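CRISPR-associated protein, Cse2 family (Meiothermus ruber, PDB 3WA8) probably binds a G-rich sequence of the CRISPR RNA and stabilises the R-loop, as the small CasB (Cse2) subunit of a type I-E Cascade complex. Local coordinates at residues R16-R19 with Q20-P24; L109-A112 with I113-Y117; D135-E138 with E139-P142; E175-P178 with V179-K182. All blocks are in the same frame, centred on the assembly; numbering follows the deposited sequence.

Contact 1 (R16-R19 with Q20-P24); sequences RYLR and QRSTP
Q20 lies alongside R16, one turn earlier in the chain, and the two side chains point the same way. The amide meets the aliphatic part of the arginine: Q20 NE2 comes to 3.4 Å from R16 CG, with the amide and guanidinium planes 32° apart. Closer to the backbone, CG of Q20 rests 3.2 Å from R16 O, the same oxygen that accepts the helical bond from Q20 N. All this belongs to the last turn of helix 10-21, where R21 N still bonds to Y17 O (2.9 Å) before the chain turns out at S22. There L18 O takes two donors, S22 OG at 2.6 Å and S22 N at 3.2 Å, the latter from above the carbonyl plane. The next side-chain pair is Y17 with R21. With its CG anti to the backbone N (chi1 177°), Y17 carries its ring along the helix to R21, whose chain bends at chi2 and turns one edge of the guanidinium to the ring. R21 NH1 stands 3.1 Å from Y17 CE1, and the two planes are almost perpendicular, 88° apart. The Y17 ring also meets F48, and its OH makes weak hydrogen bonds to R51 and to L44 O.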
loop_
_atom_site.group_PDB
_atom_site.type_symbol
_atom_site.label_atom_id
_atom_site.label_comp_id
_atom_site.label_asym_id
_atom_site.label_seq_id
_atom_site.Cartn_x
_atom_site.Cartn_y
_atom_site.Cartn_z
ATOM N N ARG A 16 1.738 -3.112 -12.896
ATOM C CA ARG A 16 1.993 -4.015 -14.010
ATOM C C ARG A 16 3.422 -3.870 -14.565
ATOM O O ARG A 16 4.101 -4.864 -14.825
ATOM C CB ARG A 16 0.955 -3.780 -15.111
ATOM C CG ARG A 16 1.126 -4.600 -16.406
ATOM C CD ARG A 16 -0.223 -4.674 -17.199
ATOM N NE ARG A 16 -1.364 -4.620 -16.255
ATOM C CZ ARG A 16 -2.666 -4.613 -16.574
ATOM N NH1 ARG A 16 -3.064 -4.668 -17.854
ATOM N NH2 ARG A 16 -3.576 -4.546 -15.591
ATOM N N TYR A 17 3.875 -2.632 -14.725
ATOM C CA TYR A 17 5.160 -2.329 -15.335
ATOM C C TYR A 17 6.278 -2.838 -14.446
ATOM O O TYR A 17 7.222 -3.466 -14.934
ATOM C CB TYR A 17 5.214 -0.820 -15.545
ATOM C CG TYR A 17 6.456 -0.153 -16.110
ATOM C CD1 TYR A 17 6.617 0.080 -17.480
ATOM C CD2 TYR A 17 7.414 0.364 -15.244
ATOM C CE1 TYR A 17 7.776 0.766 -17.970
ATOM C CE2 TYR A 17 8.541 1.034 -15.689
ATOM C CZ TYR A 17 8.740 1.241 -17.039
ATOM O OH TYR A 17 9.905 1.936 -17.400
ATOM N N LEU A 18 6.163 -2.594 -13.138
ATOM C CA LEU A 18 7.137 -3.110 -12.189
ATOM C C LEU A 18 7.195 -4.636 -12.269
ATOM O O LEU A 18 8.287 -5.207 -12.268
ATOM C CB LEU A 18 6.811 -2.710 -10.763
ATOM C CG LEU A 18 6.847 -1.288 -10.217
ATOM C CD1 LEU A 18 6.160 -1.272 -8.859
ATOM C CD2 LEU A 18 8.227 -0.810 -10.007
ATOM N N ARG A 19 6.033 -5.294 -12.341
ATOM C CA ARG A 19 5.982 -6.758 -12.423
ATOM C C ARG A 19 6.637 -7.295 -13.679
ATOM O O ARG A 19 7.287 -8.349 -13.673
ATOM C CB ARG A 19 4.545 -7.243 -12.425
ATOM C CG ARG A 19 3.789 -6.860 -11.208
ATOM C CD ARG A 19 2.696 -7.824 -10.954
ATOM N NE ARG A 19 2.253 -7.688 -9.571
ATOM C CZ ARG A 19 1.043 -7.282 -9.218
ATOM N NH1 ARG A 19 0.150 -6.972 -10.136
ATOM N NH2 ARG A 19 0.727 -7.202 -7.951
ATOM N N GLN A 20 6.439 -6.585 -14.776
ATOM C CA GLN A 20 6.848 -7.114 -16.045
ATOM C C GLN A 20 8.286 -6.791 -16.336
ATOM O O GLN A 20 8.932 -7.554 -17.005
ATOM C CB GLN A 20 5.956 -6.596 -17.154
ATOM C CG GLN A 20 4.526 -7.062 -17.045
ATOM C CD GLN A 20 3.744 -6.717 -18.301
ATOM O OE1 GLN A 20 4.308 -6.116 -19.224
ATOM N NE2 GLN A 20 2.453 -7.094 -18.359
ATOM N N ARG A 21 8.799 -5.673 -15.834
ATOM C CA ARG A 21 10.084 -5.181 -16.334
ATOM C C ARG A 21 11.213 -5.128 -15.326
ATOM O O ARG A 21 12.354 -5.072 -15.729
ATOM C CB ARG A 21 9.950 -3.814 -17.006
ATOM C CG ARG A 21 9.073 -3.779 -18.224
ATOM C CD ARG A 21 9.890 -3.723 -19.551
ATOM N NE ARG A 21 8.996 -3.549 -20.710
ATOM C CZ ARG A 21 8.173 -2.505 -20.874
ATOM N NH1 ARG A 21 8.138 -1.523 -19.969
ATOM N NH2 ARG A 21 7.381 -2.432 -21.935
ATOM N N SER A 22 10.923 -5.128 -14.027
ATOM C CA SER A 22 11.974 -5.009 -12.996
ATOM C C SER A 22 13.036 -6.090 -13.077
ATOM O O SER A 22 12.689 -7.266 -13.220
ATOM C CB SER A 22 11.355 -5.075 -11.609
ATOM O OG SER A 22 10.442 -4.015 -11.439
ATOM N N THR A 23 14.310 -5.712 -12.981
ATOM C CA THR A 23 15.370 -6.693 -12.836
ATOM C C THR A 23 15.775 -6.844 -11.375
ATOM O O THR A 23 15.414 -6.010 -10.528
ATOM C CB THR A 23 16.612 -6.326 -13.635
ATOM O OG1 THR A 23 17.269 -5.200 -13.015
ATOM C CG2 THR A 23 16.239 -6.016 -15.079
ATOM N N PRO A 24 16.529 -7.914 -11.054
ATOM C CA PRO A 24 16.883 -8.084 -9.650
ATOM C C PRO A 24 17.650 -6.894 -9.113
ATOM O O PRO A 24 17.409 -6.494 -7.980
ATOM C CB PRO A 24 17.714 -9.354 -9.645
ATOM C CG PRO A 24 17.251 -10.070 -10.845
ATOM C CD PRO A 24 17.069 -9.010 -11.871
#

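Contact 2 (L109-A112 with I113-Y117); sequences LGHA and IAQLY
Helix 109-119 carries this contact along two successive turns, where H111 and Q115 face each other at i and i+4 on its partly exposed side and L109 and I113 do the same on its buried side. Q115 sends its CG over one face of the imidazole in a CH-pi contact, 4.2 Å from the centroid of the H111 ring and 27° off the ring normal. Beyond CG the Q115 chain runs extended (chi2 175°), carrying the amide to the outer end of the ring, where Q115 CD is 3.2 Å from H111 NE2. The amide plane is inclined 46° to the imidazole, and its polar atoms are poorly placed to bond with H111 NE2. H111 is secured through its other nitrogen, ND1, by a hydrogen bond with T190. Cutting Q115 back to an alanine is likely to strip that face of the imidazole of its methylene cover and let the ring rock more freely about the T190 bond. On the apolar side, CD2 of L109 packs against CD1 of I113 at 3.9 Å. Regular helical bonds join the turns, among them I113 N to L109 O (2.8 Å) and A114 N to G110 O (2.9 Å). Around the helix, I113 is packed between helices 124-135 and 141-154, while A114 touches F187 and T190 of helix 178-197, and L109 reaches both L145 and W183.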
loop_
_atom_site.group_PDB
_atom_site.type_symbol
_atom_site.label_atom_id
_atom_site.label_comp_id
_atom_site.label_asym_id
_atom_site.label_seq_id
_atom_site.Cartn_x
_atom_site.Cartn_y
_atom_site.Cartn_z
ATOM N N LEU A 109 -6.313 -0.709 1.989
ATOM C CA LEU A 109 -5.423 -1.263 2.993
ATOM C C LEU A 109 -6.149 -1.483 4.331
ATOM O O LEU A 109 -5.763 -2.354 5.145
ATOM C CB LEU A 109 -4.192 -0.387 3.177
ATOM C CG LEU A 109 -3.042 -1.224 3.745
ATOM C CD1 LEU A 109 -2.545 -2.182 2.664
ATOM C CD2 LEU A 109 -1.895 -0.380 4.328
ATOM N N GLY A 110 -7.195 -0.691 4.558
ATOM C CA GLY A 110 -8.048 -0.884 5.712
ATOM C C GLY A 110 -8.509 -2.333 5.756
ATOM O O GLY A 110 -8.395 -3.015 6.792
ATOM N N HIS A 111 -9.001 -2.838 4.628
ATOM C CA HIS A 111 -9.442 -4.229 4.630
ATOM C C HIS A 111 -8.284 -5.187 4.969
ATOM O O HIS A 111 -8.472 -6.129 5.756
ATOM C CB HIS A 111 -10.162 -4.611 3.342
ATOM C CG HIS A 111 -10.449 -6.077 3.222
ATOM N ND1 HIS A 111 -11.574 -6.664 3.755
ATOM C CD2 HIS A 111 -9.758 -7.072 2.616
ATOM C CE1 HIS A 111 -11.568 -7.955 3.481
ATOM N NE2 HIS A 111 -10.470 -8.229 2.798
ATOM N N ALA A 112 -7.095 -4.942 4.404
ATOM C CA ALA A 112 -5.958 -5.835 4.657
ATOM C C ALA A 112 -5.655 -5.829 6.159
ATOM O O ALA A 112 -5.468 -6.899 6.767
ATOM C CB ALA A 112 -4.743 -5.449 3.839
ATOM N N ILE A 113 -5.682 -4.632 6.760
ATOM C CA ILE A 113 -5.326 -4.480 8.156
ATOM C C ILE A 113 -6.341 -5.183 9.066
ATOM O O ILE A 113 -5.960 -5.819 10.075
ATOM C CB ILE A 113 -5.108 -3.003 8.533
ATOM C CG1 ILE A 113 -3.806 -2.502 7.923
ATOM C CG2 ILE A 113 -5.013 -2.805 10.061
ATOM C CD1 ILE A 113 -3.793 -1.023 7.681
ATOM N N ALA A 114 -7.619 -5.097 8.707
ATOM C CA ALA A 114 -8.640 -5.756 9.499
ATOM C C ALA A 114 -8.406 -7.251 9.480
ATOM O O ALA A 114 -8.554 -7.924 10.502
ATOM C CB ALA A 114 -9.997 -5.442 8.979
ATOM N N GLN A 115 -8.023 -7.773 8.319
ATOM C CA GLN A 115 -7.782 -9.201 8.168
ATOM C C GLN A 115 -6.660 -9.627 9.107
ATOM O O GLN A 115 -6.726 -10.698 9.730
ATOM C CB GLN A 115 -7.443 -9.539 6.716
ATOM C CG GLN A 115 -8.647 -9.675 5.834
ATOM C CD GLN A 115 -8.294 -9.895 4.390
ATOM O OE1 GLN A 115 -7.494 -9.169 3.818
ATOM N NE2 GLN A 115 -8.921 -10.879 3.779
ATOM N N LEU A 116 -5.639 -8.773 9.206
ATOM C CA LEU A 116 -4.516 -9.002 10.089
ATOM C C LEU A 116 -5.000 -8.956 11.542
ATOM O O LEU A 116 -4.715 -9.866 12.343
ATOM C CB LEU A 116 -3.456 -7.957 9.821
ATOM C CG LEU A 116 -2.406 -7.790 10.892
ATOM C CD1 LEU A 116 -1.483 -8.999 10.913
ATOM C CD2 LEU A 116 -1.653 -6.532 10.640
ATOM N N TYR A 117 -5.763 -7.917 11.864
ATOM C CA TYR A 117 -6.365 -7.770 13.173
ATOM C C TYR A 117 -7.087 -9.036 13.609
ATOM O O TYR A 117 -6.857 -9.531 14.712
ATOM C CB TYR A 117 -7.320 -6.600 13.113
ATOM C CG TYR A 117 -8.154 -6.352 14.332
ATOM C CD1 TYR A 117 -7.575 -5.951 15.523
ATOM C CD2 TYR A 117 -9.528 -6.465 14.276
ATOM C CE1 TYR A 117 -8.340 -5.694 16.634
ATOM C CE2 TYR A 117 -10.309 -6.219 15.387
ATOM C CZ TYR A 117 -9.710 -5.828 16.566
ATOM O OH TYR A 117 -10.475 -5.572 17.677
#

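Contact 3 (D135-E138 with E139-P142); sequences DADE and EQLP
D137 OD1 accepts the backbone N of Q140 at 2.8 Å, with an N-H...O angle of 154°, and the donor arrives nearly along the carboxylate C-O axis. A second bond comes to the same residue on the main chain, L141 N donating to D137 O at 2.9 Å. Together the side-chain and backbone oxygens of D137 make an Asx motif, turning the chain from the connection after helix 124-135 toward helix 141-154. Placing OD1 over the turn depends on the first torsion of D137: at chi1 60° its CG lies between the backbone N and the carbonyl carbon, folding the carboxylate back over the residues that follow. The amide group of Q140 stacks against this carboxylate, their planes 19° apart, as the two side chains cross at about a right angle. The other carboxylate oxygen is less favourably placed, for D137 OD2 and E139 OE1 are like charges 3.4 Å apart, which may raise the affinity of one of them for a proton. With an alanine in place of D137 the backbone N of Q140 would probably lose its carboxylate acceptor, leaving the main-chain bond from L141 N as the remaining one of the motif. L141 touches W60 of helix 59-72 and W172, and A136 O accepts the indole NE1 of W172. The methyl of A136 points into the turn, its CB 3.8 Å from CB of Q140 and 4.1 Å from CB of L141.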
loop_
_atom_site.group_PDB
_atom_site.type_symbol
_atom_site.label_atom_id
_atom_site.label_comp_id
_atom_site.label_asym_id
_atom_site.label_seq_id
_atom_site.Cartn_x
_atom_site.Cartn_y
_atom_site.Cartn_z
ATOM N N ASP A 135 -3.486 8.491 11.685
ATOM C CA ASP A 135 -3.133 9.834 12.178
ATOM C C ASP A 135 -1.909 10.434 11.488
ATOM O O ASP A 135 -1.665 11.633 11.584
ATOM C CB ASP A 135 -2.838 9.796 13.676
ATOM C CG ASP A 135 -4.070 9.919 14.513
ATOM O OD1 ASP A 135 -4.790 10.935 14.361
ATOM O OD2 ASP A 135 -4.317 9.012 15.338
ATOM N N ALA A 136 -1.117 9.586 10.839
ATOM C CA ALA A 136 0.161 9.988 10.308
ATOM C C ALA A 136 0.020 11.216 9.438
ATOM O O ALA A 136 -0.960 11.358 8.724
ATOM C CB ALA A 136 0.754 8.859 9.517
ATOM N N ASP A 137 0.992 12.117 9.521
ATOM C CA ASP A 137 1.174 13.138 8.506
ATOM C C ASP A 137 2.167 12.635 7.447
ATOM O O ASP A 137 2.725 11.536 7.556
ATOM C CB ASP A 137 1.637 14.446 9.131
ATOM C CG ASP A 137 2.967 14.319 9.875
ATOM O OD1 ASP A 137 3.752 13.375 9.579
ATOM O OD2 ASP A 137 3.236 15.197 10.752
ATOM N N GLU A 138 2.367 13.443 6.416
ATOM C CA GLU A 138 3.267 13.104 5.332
ATOM C C GLU A 138 4.598 12.547 5.840
ATOM O O GLU A 138 5.115 11.573 5.298
ATOM C CB GLU A 138 3.528 14.344 4.469
ATOM C CG GLU A 138 2.440 14.645 3.452
ATOM C CD GLU A 138 2.462 16.100 2.987
ATOM O OE1 GLU A 138 3.149 16.385 1.979
ATOM O OE2 GLU A 138 1.784 16.956 3.615
ATOM N N GLU A 139 5.169 13.169 6.868
ATOM C CA GLU A 139 6.484 12.729 7.340
ATOM C C GLU A 139 6.438 11.393 8.083
ATOM O O GLU A 139 7.352 10.577 7.958
ATOM C CB GLU A 139 7.136 13.804 8.190
ATOM C CG GLU A 139 7.093 15.171 7.554
ATOM C CD GLU A 139 7.099 16.292 8.608
ATOM O OE1 GLU A 139 6.075 16.479 9.330
ATOM O OE2 GLU A 139 8.143 16.984 8.708
ATOM N N GLN A 140 5.368 11.175 8.835
ATOM C CA GLN A 140 5.219 9.977 9.619
ATOM C C GLN A 140 4.822 8.795 8.784
ATOM O O GLN A 140 5.123 7.652 9.134
ATOM C CB GLN A 140 4.170 10.196 10.673
ATOM C CG GLN A 140 4.712 10.968 11.820
ATOM C CD GLN A 140 3.690 11.799 12.540
ATOM O OE1 GLN A 140 4.041 12.498 13.464
ATOM N NE2 GLN A 140 2.434 11.740 12.123
ATOM N N LEU A 141 4.146 9.058 7.668
ATOM C CA LEU A 141 3.486 7.993 6.958
ATOM C C LEU A 141 4.432 6.921 6.405
ATOM O O LEU A 141 4.215 5.734 6.632
ATOM C CB LEU A 141 2.584 8.557 5.879
ATOM C CG LEU A 141 1.858 7.530 5.007
ATOM C CD1 LEU A 141 1.056 6.520 5.822
ATOM C CD2 LEU A 141 0.965 8.287 4.034
ATOM N N PRO A 142 5.496 7.326 5.692
ATOM C CA PRO A 142 6.247 6.244 5.075
ATOM C C PRO A 142 6.702 5.261 6.138
ATOM O O PRO A 142 6.660 4.062 5.933
ATOM C CB PRO A 142 7.441 6.969 4.441
ATOM C CG PRO A 142 6.945 8.334 4.202
ATOM C CD PRO A 142 6.094 8.638 5.386
#

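Contact 4 (E175-P178 with V179-K182); sequences ERKP and VQQK
Q181 reaches back to the loop with two nitrogens. Its side-chain NE2 donates to R176 O at 2.7 Å, from above the carbonyl plane, and its backbone N bonds to K177 O at 3.0 Å with an almost straight N-H...O angle of 169°. The extended side chain, with CG anti to the carbonyl carbon (chi1 -72°), spans from the first turn of the helix to R176, one residue before the N-cap, K177. P178 opens helix 178-197, a common place for proline because a first-turn residue needs no N-H, and its carbonyl oxygen accepts K182 N at 2.7 Å. K177 itself has left-handed backbone angles, which swing the chain from loop into helix. Its methylenes pack against the Q180 amide, CG of K177 lying 3.4 Å from Q180 OE1. A bend at chi2 folds Q180 back over the lysine, while its NE2 bonds to the backbone oxygen of W172. Further out, K182 leads away from the turn to a salt bridge with D168 on helix 162-170. V179 is buried against A171 and W172, so the first turn of helix 178-197 is packed onto the loop that follows helix 162-170.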
loop_
_atom_site.group_PDB
_atom_site.type_symbol
_atom_site.label_atom_id
_atom_site.label_comp_id
_atom_site.label_asym_id
_atom_site.label_seq_id
_atom_site.Cartn_x
_atom_site.Cartn_y
_atom_site.Cartn_z
ATOM N N GLU A 175 -8.422 17.180 1.639
ATOM C CA GLU A 175 -8.917 17.988 2.766
ATOM C C GLU A 175 -9.814 17.406 3.864
ATOM O O GLU A 175 -9.421 17.437 5.025
ATOM C CB GLU A 175 -9.424 19.360 2.334
ATOM C CG GLU A 175 -8.455 20.459 2.719
ATOM C CD GLU A 175 -8.779 21.770 2.045
ATOM O OE1 GLU A 175 -9.959 22.174 2.071
ATOM O OE2 GLU A 175 -7.856 22.406 1.488
ATOM N N ARG A 176 -11.010 16.919 3.573
ATOM C CA ARG A 176 -11.710 16.307 4.696
ATOM C C ARG A 176 -11.225 14.873 4.920
ATOM O O ARG A 176 -11.899 14.063 5.551
ATOM C CB ARG A 176 -13.223 16.395 4.584
ATOM C CG ARG A 176 -13.929 17.309 5.607
ATOM C CD ARG A 176 -15.392 17.455 5.200
ATOM N NE ARG A 176 -15.504 18.259 3.972
ATOM C CZ ARG A 176 -15.078 17.911 2.746
ATOM N NH1 ARG A 176 -14.502 16.733 2.507
ATOM N NH2 ARG A 176 -15.237 18.759 1.732
ATOM N N LYS A 177 -10.041 14.566 4.419
ATOM C CA LYS A 177 -9.405 13.314 4.758
ATOM C C LYS A 177 -10.158 12.039 4.330
ATOM O O LYS A 177 -10.264 11.109 5.137
ATOM C CB LYS A 177 -9.091 13.279 6.263
ATOM C CG LYS A 177 -7.696 13.708 6.583
ATOM C CD LYS A 177 -7.527 14.300 7.996
ATOM C CE LYS A 177 -6.034 14.175 8.485
ATOM N NZ LYS A 177 -5.843 14.729 9.856
ATOM N N PRO A 178 -10.602 11.955 3.045
ATOM C CA PRO A 178 -11.339 10.794 2.482
ATOM C C PRO A 178 -10.605 9.435 2.525
ATOM O O PRO A 178 -11.203 8.436 2.868
ATOM C CB PRO A 178 -11.577 11.207 1.031
ATOM C CG PRO A 178 -10.493 12.215 0.735
ATOM C CD PRO A 178 -10.365 12.981 2.009
ATOM N N VAL A 179 -9.331 9.373 2.186
ATOM C CA VAL A 179 -8.660 8.078 2.265
ATOM C C VAL A 179 -8.756 7.491 3.683
ATOM O O VAL A 179 -9.082 6.304 3.874
ATOM C CB VAL A 179 -7.165 8.154 1.855
ATOM C CG1 VAL A 179 -6.497 6.778 1.983
ATOM C CG2 VAL A 179 -7.047 8.721 0.457
ATOM N N GLN A 180 -8.467 8.332 4.670
ATOM C CA GLN A 180 -8.404 7.886 6.038
ATOM C C GLN A 180 -9.801 7.508 6.463
ATOM O O GLN A 180 -9.996 6.463 7.088
ATOM C CB GLN A 180 -7.806 8.959 6.927
ATOM C CG GLN A 180 -6.329 9.268 6.604
ATOM C CD GLN A 180 -6.129 10.420 5.620
ATOM O OE1 GLN A 180 -7.038 10.811 4.857
ATOM N NE2 GLN A 180 -4.926 10.968 5.630
ATOM N N GLN A 181 -10.781 8.319 6.082
ATOM C CA GLN A 181 -12.169 7.930 6.287
ATOM C C GLN A 181 -12.398 6.555 5.680
ATOM O O GLN A 181 -13.004 5.683 6.318
ATOM C CB GLN A 181 -13.133 8.889 5.607
ATOM C CG GLN A 181 -13.242 10.204 6.235
ATOM C CD GLN A 181 -14.252 11.060 5.548
ATOM O OE1 GLN A 181 -15.419 10.701 5.424
ATOM N NE2 GLN A 181 -13.821 12.217 5.116
ATOM N N LYS A 182 -11.919 6.378 4.444
ATOM C CA LYS A 182 -12.273 5.217 3.638
ATOM C C LYS A 182 -11.689 3.993 4.291
ATOM O O LYS A 182 -12.371 2.987 4.462
ATOM C CB LYS A 182 -11.712 5.357 2.226
ATOM C CG LYS A 182 -12.319 4.405 1.192
ATOM C CD LYS A 182 -11.320 4.064 0.092
ATOM C CE LYS A 182 -10.927 5.266 -0.793
ATOM N NZ LYS A 182 -9.670 5.001 -1.562
#

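Contacts 2, 3 and 4 lie 14 to 19 Å from one another by centres, all across the chain's centre from contact 1, whose own centre is 26 to 31 Å from theirs. Contacts 3 and 4 are the nearest pair by centres, 14 Å apart with nearest atoms about 5 Å apart, and W172 is a partner shared by both. Helix 178-197, opened by contact 4, runs on to W183, F187 and T190, which pack against contact 2. Separate mercury ions lie about 4 Å from the side chains of R19 in contact 1 and L141 in contact 3.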